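Local structure of putative branched-chain amino acid ABC transporter (Chromobacterium violaceum, 4PYR) at residues Gly5-Ala10 with Asn61-Pro66; Asp42-Asn47 with Arg69-Lys74; Leu127-Asp132 with Ala178-Val183. The protein has no established physiological role but binds glutathione and may, as an LppC-like lipoprotein, regulate an enzyme. All coordinates share one frame; numbering follows the deposited sequence.

Contact 1: Gly5-Ala10 with Asn61-Pro66; sequences GVILPA and NVVIGP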
loop_
_atom_site.group_PDB
_atom_site.type_symbol
_atom_site.label_atom_id
_atom_site.label_comp_id
_atom_site.label_asym_id
_atom_site.label_seq_id
_atom_site.Cartn_x
_atom_site.Cartn_y
_atom_site.Cartn_z
ATOM N N GLY A 5 17.530 -2.565 12.850
ATOM C CA GLY A 5 18.264 -3.237 11.796
ATOM C C GLY A 5 17.441 -3.106 10.553
ATOM O O GLY A 5 16.264 -3.422 10.554
ATOM N N VAL A 6 18.052 -2.557 9.503
ATOM C CA VAL A 6 17.369 -2.341 8.216
ATOM C C VAL A 6 17.930 -3.394 7.260
ATOM O O VAL A 6 19.043 -3.268 6.795
ATOM C CB VAL A 6 17.599 -0.923 7.700
ATOM C CG1 VAL A 6 16.720 -0.723 6.454
ATOM C CG2 VAL A 6 17.274 0.122 8.750
ATOM N N ILE A 7 17.173 -4.469 7.061
ATOM C CA ILE A 7 17.639 -5.671 6.398
ATOM C C ILE A 7 16.828 -5.844 5.125
ATOM O O ILE A 7 15.712 -6.366 5.118
ATOM C CB ILE A 7 17.443 -6.890 7.350
ATOM C CG1 ILE A 7 18.195 -6.580 8.641
ATOM C CG2 ILE A 7 18.003 -8.128 6.710
ATOM C CD1 ILE A 7 18.193 -7.661 9.687
ATOM N N LEU A 8 17.429 -5.390 4.024
ATOM C CA LEU A 8 16.753 -5.313 2.731
ATOM C C LEU A 8 17.692 -5.848 1.660
ATOM O O LEU A 8 18.887 -5.928 1.857
ATOM C CB LEU A 8 16.338 -3.896 2.427
ATOM C CG LEU A 8 15.321 -3.284 3.399
ATOM C CD1 LEU A 8 15.087 -1.803 3.142
ATOM C CD2 LEU A 8 13.991 -4.041 3.391
ATOM N N PRO A 9 17.129 -6.255 0.504
ATOM C CA PRO A 9 17.953 -6.774 -0.590
ATOM C C PRO A 9 18.998 -5.790 -1.105
ATOM O O PRO A 9 18.739 -4.588 -1.090
ATOM C CB PRO A 9 16.917 -7.091 -1.685
ATOM C CG PRO A 9 15.625 -7.268 -0.965
ATOM C CD PRO A 9 15.687 -6.350 0.207
ATOM N N ALA A 10 20.148 -6.321 -1.521
ATOM C CA ALA A 10 21.186 -5.537 -2.174
ATOM C C ALA A 10 20.733 -5.009 -3.545
ATOM O O ALA A 10 19.783 -5.484 -4.153
ATOM C CB ALA A 10 22.443 -6.375 -2.345
ATOM N N ASN A 61 17.262 -3.909 18.273
ATOM C CA ASN A 61 16.048 -4.278 19.010
ATOM C C ASN A 61 14.730 -4.195 18.244
ATOM O O ASN A 61 13.682 -4.480 18.819
ATOM C CB ASN A 61 15.986 -3.544 20.347
ATOM C CG ASN A 61 16.290 -2.073 20.225
ATOM O OD1 ASN A 61 16.055 -1.485 19.199
ATOM N ND2 ASN A 61 16.826 -1.479 21.273
ATOM N N VAL A 62 14.790 -3.823 16.950
ATOM C CA VAL A 62 13.655 -3.967 16.052
ATOM C C VAL A 62 14.253 -4.021 14.637
ATOM O O VAL A 62 15.356 -3.554 14.431
ATOM C CB VAL A 62 12.725 -2.741 16.189
ATOM C CG1 VAL A 62 13.502 -1.457 15.932
ATOM C CG2 VAL A 62 11.455 -2.845 15.364
ATOM N N VAL A 63 13.545 -4.671 13.737
ATOM C CA VAL A 63 14.006 -4.840 12.362
ATOM C C VAL A 63 12.962 -4.372 11.375
ATOM O O VAL A 63 11.772 -4.547 11.594
ATOM C CB VAL A 63 14.392 -6.320 12.116
ATOM C CG1 VAL A 63 14.500 -6.636 10.634
ATOM C CG2 VAL A 63 15.707 -6.642 12.810
ATOM N N ILE A 64 13.445 -3.672 10.331
ATOM C CA ILE A 64 12.657 -3.366 9.136
ATOM C C ILE A 64 13.165 -4.296 8.051
ATOM O O ILE A 64 14.372 -4.361 7.803
ATOM C CB ILE A 64 12.852 -1.909 8.690
ATOM C CG1 ILE A 64 12.210 -1.002 9.748
ATOM C CG2 ILE A 64 12.234 -1.686 7.293
ATOM C CD1 ILE A 64 12.622 0.456 9.584
ATOM N N GLY A 65 12.234 -5.035 7.448
ATOM C CA GLY A 65 12.582 -6.059 6.494
ATOM C C GLY A 65 12.170 -7.411 7.017
ATOM O O GLY A 65 11.804 -7.543 8.178
ATOM N N PRO A 66 12.238 -8.419 6.154
ATOM C CA PRO A 66 12.696 -8.406 4.768
ATOM C C PRO A 66 11.639 -7.952 3.764
ATOM O O PRO A 66 10.520 -7.580 4.112
ATOM C CB PRO A 66 13.017 -9.889 4.470
ATOM C CG PRO A 66 12.630 -10.666 5.658
ATOM C CD PRO A 66 11.883 -9.765 6.588
#
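Ile-64, Gly-5 and Ile-7 lose the most surface where strand 62-64 lies parallel to strand 2-8. Ile-64 works mainly through its backbone: its N donates to Gly-5 O at 2.8 Å, while its O receives Ile-7 N at 2.9 Å in a bond that is nearly straight, 173° at the hydrogen. The ladder continues at the other end, where Gly-5 N reaches Val-62 O, also at 2.9 Å, approaching in the plane of that carbonyl. Gly-5 O has a second, softer neighbour in Val-63 CA, 3.2 Å away in a CA-H...O contact. With no side chain at Gly-5, the branched Val-63 can pack close to the backbone here.

The side chains sort onto two faces. Ile-7 and Val-63 meet on one of them, Ile-7 CD1 resting 3.9 Å from Val-63 CG1. Ile-7 has CG1 beside its backbone N (chi1 -57°), and its extended arm slants across the two methyls of the valine; Tyr-52 of helix 48-57 touches both residues. Val-6 and Ile-64 share the other face, where Ala-257 and Ala-261 of helix 245-265 lie against Ile-64, small residues that let the helix come close.

Past the last bridge the strands part, yet Gly-65 CA still makes a CA-H...O contact of 3.4 Å to Ile-7 O. At phi 116° and so near that carbonyl, glycine is the fitting residue, and the cis peptide before Pro-66 turns the chain onward toward helix 69-75. Aliphatic strands covered by helices on both faces, with strand 2-8 between strands 36-42 and 62-64, are characteristic of the Rossmann-like alpha/beta lobe of periplasmic-binding-protein folds, consistent with the LppC family.

Contact 2: Asp42-Asn47 with Arg69-Lys74; sequences DATGDN and RDSIVK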
loop_
_atom_site.group_PDB
_atom_site.type_symbol
_atom_site.label_atom_id
_atom_site.label_comp_id
_atom_site.label_asym_id
_atom_site.label_seq_id
_atom_site.Cartn_x
_atom_site.Cartn_y
_atom_site.Cartn_z
ATOM N N ASP A 42 22.680 -5.543 3.904
ATOM C CA ASP A 42 22.009 -6.212 2.789
ATOM C C ASP A 42 21.798 -7.685 3.080
ATOM O O ASP A 42 22.732 -8.340 3.474
ATOM C CB ASP A 42 22.851 -6.131 1.527
ATOM C CG ASP A 42 22.913 -4.738 0.962
ATOM O OD1 ASP A 42 22.119 -3.887 1.385
ATOM O OD2 ASP A 42 23.741 -4.519 0.066
ATOM N N ALA A 43 20.584 -8.190 2.864
ATOM C CA ALA A 43 20.320 -9.608 2.964
ATOM C C ALA A 43 19.019 -9.913 2.248
ATOM O O ALA A 43 18.054 -9.103 2.261
ATOM C CB ALA A 43 20.177 -10.011 4.439
ATOM N N THR A 44 18.960 -11.108 1.689
ATOM C CA THR A 44 17.720 -11.653 1.176
ATOM C C THR A 44 17.932 -13.160 1.042
ATOM O O THR A 44 19.064 -13.624 0.959
ATOM C CB THR A 44 17.339 -11.031 -0.189
ATOM O OG1 THR A 44 16.018 -11.432 -0.565
ATOM C CG2 THR A 44 18.268 -11.458 -1.233
ATOM N N GLY A 45 16.822 -13.894 1.066
ATOM C CA GLY A 45 16.772 -15.331 0.886
ATOM C C GLY A 45 17.789 -16.133 1.680
ATOM O O GLY A 45 17.755 -16.171 2.904
ATOM N N ASP A 46 18.728 -16.716 0.949
ATOM C CA ASP A 46 19.709 -17.661 1.468
ATOM C C ASP A 46 20.563 -17.180 2.656
ATOM O O ASP A 46 21.125 -18.020 3.370
ATOM C CB ASP A 46 20.659 -18.058 0.306
ATOM C CG ASP A 46 20.901 -19.545 0.189
ATOM O OD1 ASP A 46 20.227 -20.378 0.847
ATOM O OD2 ASP A 46 21.774 -19.879 -0.625
ATOM N N ASN A 47 20.736 -15.866 2.824
ATOM C CA ASN A 47 21.506 -15.332 3.963
ATOM C C ASN A 47 20.713 -14.487 4.960
ATOM O O ASN A 47 21.297 -13.936 5.895
ATOM C CB ASN A 47 22.724 -14.524 3.481
ATOM C CG ASN A 47 22.350 -13.232 2.789
ATOM O OD1 ASN A 47 21.206 -12.744 2.824
ATOM N ND2 ASN A 47 23.340 -12.651 2.169
ATOM N N ARG A 69 8.980 -12.164 -0.472
ATOM C CA ARG A 69 8.099 -13.183 0.139
ATOM C C ARG A 69 8.874 -14.369 0.662
ATOM O O ARG A 69 8.669 -14.802 1.778
ATOM C CB ARG A 69 7.038 -13.669 -0.848
ATOM C CG ARG A 69 5.820 -12.767 -0.929
ATOM C CD ARG A 69 4.577 -13.552 -1.330
ATOM N N ASP A 70 9.782 -14.895 -0.155
ATOM C CA ASP A 70 10.528 -16.090 0.207
ATOM C C ASP A 70 11.451 -15.851 1.398
ATOM O O ASP A 70 11.607 -16.711 2.226
ATOM C CB ASP A 70 11.329 -16.615 -0.987
ATOM C CG ASP A 70 11.647 -18.072 -0.868
ATOM O OD1 ASP A 70 10.701 -18.852 -0.677
ATOM O OD2 ASP A 70 12.838 -18.425 -0.991
ATOM N N SER A 71 12.061 -14.666 1.511
ATOM C CA SER A 71 12.851 -14.328 2.704
ATOM C C SER A 71 12.040 -14.315 3.998
ATOM O O SER A 71 12.560 -14.654 5.067
ATOM C CB SER A 71 13.430 -12.910 2.576
ATOM O OG SER A 71 14.397 -12.871 1.567
ATOM N N ILE A 72 10.803 -13.835 3.901
ATOM C CA ILE A 72 9.904 -13.791 5.043
ATOM C C ILE A 72 9.650 -15.192 5.613
ATOM O O ILE A 72 9.762 -15.377 6.821
ATOM C CB ILE A 72 8.606 -13.040 4.698
ATOM C CG1 ILE A 72 8.926 -11.559 4.490
ATOM C CG2 ILE A 72 7.556 -13.246 5.775
ATOM C CD1 ILE A 72 7.806 -10.751 3.876
ATOM N N VAL A 73 9.340 -16.153 4.734
ATOM C CA VAL A 73 9.089 -17.546 5.115
ATOM C C VAL A 73 10.303 -18.191 5.781
ATOM O O VAL A 73 10.173 -18.880 6.796
ATOM C CB VAL A 73 8.682 -18.392 3.897
ATOM C CG1 VAL A 73 8.551 -19.857 4.286
ATOM C CG2 VAL A 73 7.362 -17.887 3.319
ATOM N N LYS A 74 11.478 -17.983 5.192
ATOM C CA LYS A 74 12.736 -18.522 5.731
ATOM C C LYS A 74 13.085 -17.969 7.100
ATOM O O LYS A 74 13.734 -18.648 7.894
ATOM C CB LYS A 74 13.908 -18.219 4.773
ATOM C CG LYS A 74 13.841 -18.998 3.471
ATOM C CD LYS A 74 15.034 -18.701 2.563
ATOM C CE LYS A 74 15.154 -19.709 1.434
ATOM N NZ LYS A 74 15.342 -21.084 1.934
#
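Ser-71 OG is the polar atom on which this contact turns. Gly-45 N donates to it at 2.7 Å in an almost straight bond, 170° at the hydrogen, and a second hydrogen bond joins the same oxygen to Ser-68 OG, just before the helix. Thr-44 OG1 lies 3.0 Å from it as well, and is weakly bonded to Ser-68 OG, so three hydroxyls and one backbone N-H gather at a single spot. With chi1 at -68° the serine oxygen sits beside its own backbone N and faces the loop; a short hydroxyl side chain suits a position so near another backbone.

The loop joins strand 36-42 to helix 48-57, and here it leans on the first turns of helix 69-75, a neighbouring element of the same alpha/beta lobe. Gly-45 turns the chain with a positive phi of 46°, a conformation that glycine adopts easily. Asn-47 links the two ends of the bend, its OD1 accepting Thr-44 N at 3.0 Å in the plane of the side-chain carbonyl.

One turn further along the helix, Lys-74 lays its aliphatic part alongside the loop, CD being 3.7 Å from Gly-45 O. Its long chain suits this exposed position, for the charged end can stay at the surface: NZ stands 5.1 Å from Asp-46 OD1, too far for direct contact, though the opposite charges may attract weakly.

Contact 3: Leu127-Asp132 with Ala178-Val183; sequences LVVGGD and ALALDV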
loop_
_atom_site.group_PDB
_atom_site.type_symbol
_atom_site.label_atom_id
_atom_site.label_comp_id
_atom_site.label_asym_id
_atom_site.label_seq_id
_atom_site.Cartn_x
_atom_site.Cartn_y
_atom_site.Cartn_z
ATOM N N LEU A 127 -19.193 -1.647 -11.226
ATOM C CA LEU A 127 -17.777 -1.980 -11.116
ATOM C C LEU A 127 -17.266 -2.438 -12.466
ATOM O O LEU A 127 -17.810 -3.412 -13.048
ATOM C CB LEU A 127 -17.559 -3.087 -10.054
ATOM C CG LEU A 127 -16.173 -3.701 -9.923
ATOM C CD1 LEU A 127 -15.156 -2.696 -9.417
ATOM C CD2 LEU A 127 -16.242 -4.875 -8.956
ATOM N N VAL A 128 -16.280 -1.721 -13.010
ATOM C CA VAL A 128 -15.737 -2.084 -14.302
ATOM C C VAL A 128 -14.369 -2.639 -14.086
ATOM O O VAL A 128 -13.562 -2.006 -13.409
ATOM C CB VAL A 128 -15.679 -0.821 -15.196
ATOM C CG1 VAL A 128 -14.967 -1.145 -16.505
ATOM C CG2 VAL A 128 -17.084 -0.289 -15.383
ATOM N N VAL A 129 -14.116 -3.834 -14.616
ATOM C CA VAL A 129 -12.878 -4.561 -14.331
ATOM C C VAL A 129 -12.092 -4.953 -15.592
ATOM O O VAL A 129 -12.635 -5.596 -16.503
ATOM C CB VAL A 129 -13.200 -5.845 -13.542
ATOM C CG1 VAL A 129 -11.906 -6.492 -13.111
ATOM C CG2 VAL A 129 -14.113 -5.546 -12.367
ATOM N N GLY A 130 -10.813 -4.555 -15.615
ATOM C CA GLY A 130 -9.887 -4.869 -16.706
ATOM C C GLY A 130 -9.481 -6.347 -16.671
ATOM O O GLY A 130 -9.900 -7.127 -15.781
ATOM N N GLY A 131 -8.609 -6.707 -17.586
ATOM C CA GLY A 131 -8.181 -8.077 -17.766
ATOM C C GLY A 131 -6.799 -8.404 -17.231
ATOM O O GLY A 131 -6.370 -9.559 -17.291
ATOM N N ASP A 132 -6.083 -7.410 -16.724
ATOM C CA ASP A 132 -4.739 -7.629 -16.218
ATOM C C ASP A 132 -4.885 -8.137 -14.784
ATOM O O ASP A 132 -5.929 -7.937 -14.156
ATOM C CB ASP A 132 -3.922 -6.334 -16.238
ATOM C CG ASP A 132 -4.584 -5.238 -15.467
ATOM O OD1 ASP A 132 -5.547 -4.684 -16.014
ATOM O OD2 ASP A 132 -4.239 -4.992 -14.302
ATOM N N ALA A 178 -17.112 2.419 -10.498
ATOM C CA ALA A 178 -15.882 2.059 -9.816
ATOM C C ALA A 178 -14.957 1.403 -10.801
ATOM O O ALA A 178 -15.376 0.475 -11.465
ATOM C CB ALA A 178 -16.195 1.082 -8.689
ATOM N N LEU A 179 -13.740 1.910 -10.949
ATOM C CA LEU A 179 -12.787 1.380 -11.873
ATOM C C LEU A 179 -11.764 0.489 -11.208
ATOM O O LEU A 179 -11.066 0.917 -10.292
ATOM C CB LEU A 179 -12.030 2.512 -12.587
ATOM C CG LEU A 179 -12.915 3.511 -13.341
ATOM C CD1 LEU A 179 -12.100 4.559 -14.110
ATOM C CD2 LEU A 179 -13.816 2.783 -14.340
ATOM N N ALA A 180 -11.646 -0.738 -11.695
ATOM C CA ALA A 180 -10.486 -1.568 -11.443
ATOM C C ALA A 180 -9.924 -1.875 -12.804
ATOM O O ALA A 180 -10.233 -2.901 -13.397
ATOM C CB ALA A 180 -10.914 -2.856 -10.763
ATOM N N LEU A 181 -9.156 -0.917 -13.340
ATOM C CA LEU A 181 -8.832 -0.869 -14.745
ATOM C C LEU A 181 -7.502 -0.157 -14.868
ATOM O O LEU A 181 -7.214 0.800 -14.114
ATOM C CB LEU A 181 -9.970 -0.078 -15.429
ATOM C CG LEU A 181 -10.057 -0.057 -16.947
ATOM C CD1 LEU A 181 -10.041 -1.465 -17.500
ATOM C CD2 LEU A 181 -11.262 0.761 -17.376
ATOM N N ASP A 182 -6.681 -0.608 -15.822
ATOM C CA ASP A 182 -5.396 0.006 -16.063
ATOM C C ASP A 182 -5.593 1.470 -16.515
ATOM O O ASP A 182 -6.626 1.829 -17.101
ATOM C CB ASP A 182 -4.651 -0.770 -17.143
ATOM C CG ASP A 182 -5.470 -0.898 -18.427
ATOM O OD1 ASP A 182 -6.425 -1.732 -18.471
ATOM O OD2 ASP A 182 -5.240 -0.111 -19.354
ATOM N N VAL A 183 -4.604 2.304 -16.241
ATOM C CA VAL A 183 -4.754 3.740 -16.389
ATOM C C VAL A 183 -5.041 4.141 -17.842
ATOM O O VAL A 183 -5.859 5.032 -18.060
ATOM C CB VAL A 183 -3.538 4.475 -15.762
ATOM C CG1 VAL A 183 -2.260 4.235 -16.541
ATOM C CG2 VAL A 183 -3.817 5.955 -15.575
#
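Asp-132 and Asp-182 share the same first torsion, chi1 near +55°, which sets each CG between its own backbone N and carbonyl carbon and turns the carboxylates, in the loops just past the strands, toward the starts of their helices and so near each other. Leu-181 takes the other course: its CG is anti to the backbone N (chi1 -169°), and CD1 reaches Gly-130 CA at 3.5 Å, a close approach that a residue without a side chain permits.

Before these loops, strands 125-129 and 176-180 run parallel, each followed by a helix, as in Rossmann-like folds. Val-128 N donates to Ala-178 O at 2.8 Å, Val-128 O accepts Ala-180 N at 2.9 Å, and Gly-130 N bonds to Ala-180 O at 2.8 Å. Leu-127 CD1 packs on Ala-178 CB at 4.0 Å; on this face small Ala-178 and Ala-180 let helix 133-150 sit close, against Phe-142 and Leu-138 respectively. On the other, Leu-179 CD2 touches Val-128 CB at 4.1 Å, and both residues pack against Leu-189 of helix 183-192.

Each aspartate is an N-cap. Asp-182 OD2 accepts Gln-185 N, and Asp-132 OD1 bonds to Ser-135 OG. The carboxylate planes stand 85° apart, their OD1 atoms separated by 3.9 Å. Such proximity of like charges should cost energy, probably repaid by the two helix N termini, whose dipoles and amide hydrogens would favour the ionised form of both acids.

From the N terminus, contact 1 begins on strand 2-8 and closes a long loop when the chain returns in strand 62-64, having passed through two helices and strand 36-42. Contact 2 starts inside that loop, at 42-47, and closes beyond it on helix 69-75, so the two cross. Their centres are 11 Å apart and they touch directly: Ala-43 probably donates its N to Leu-8 O, while Pro-66 packs on Ser-71. Contact 3 follows in series, joining strands 125-129 and 176-180 of the other sheet, about 35 Å from contact 1 between centres. Each sheet thus gains its own parallel pairing, and contact 2 ties the loop after strand 36-42 to helix 69-75 beside the first sheet.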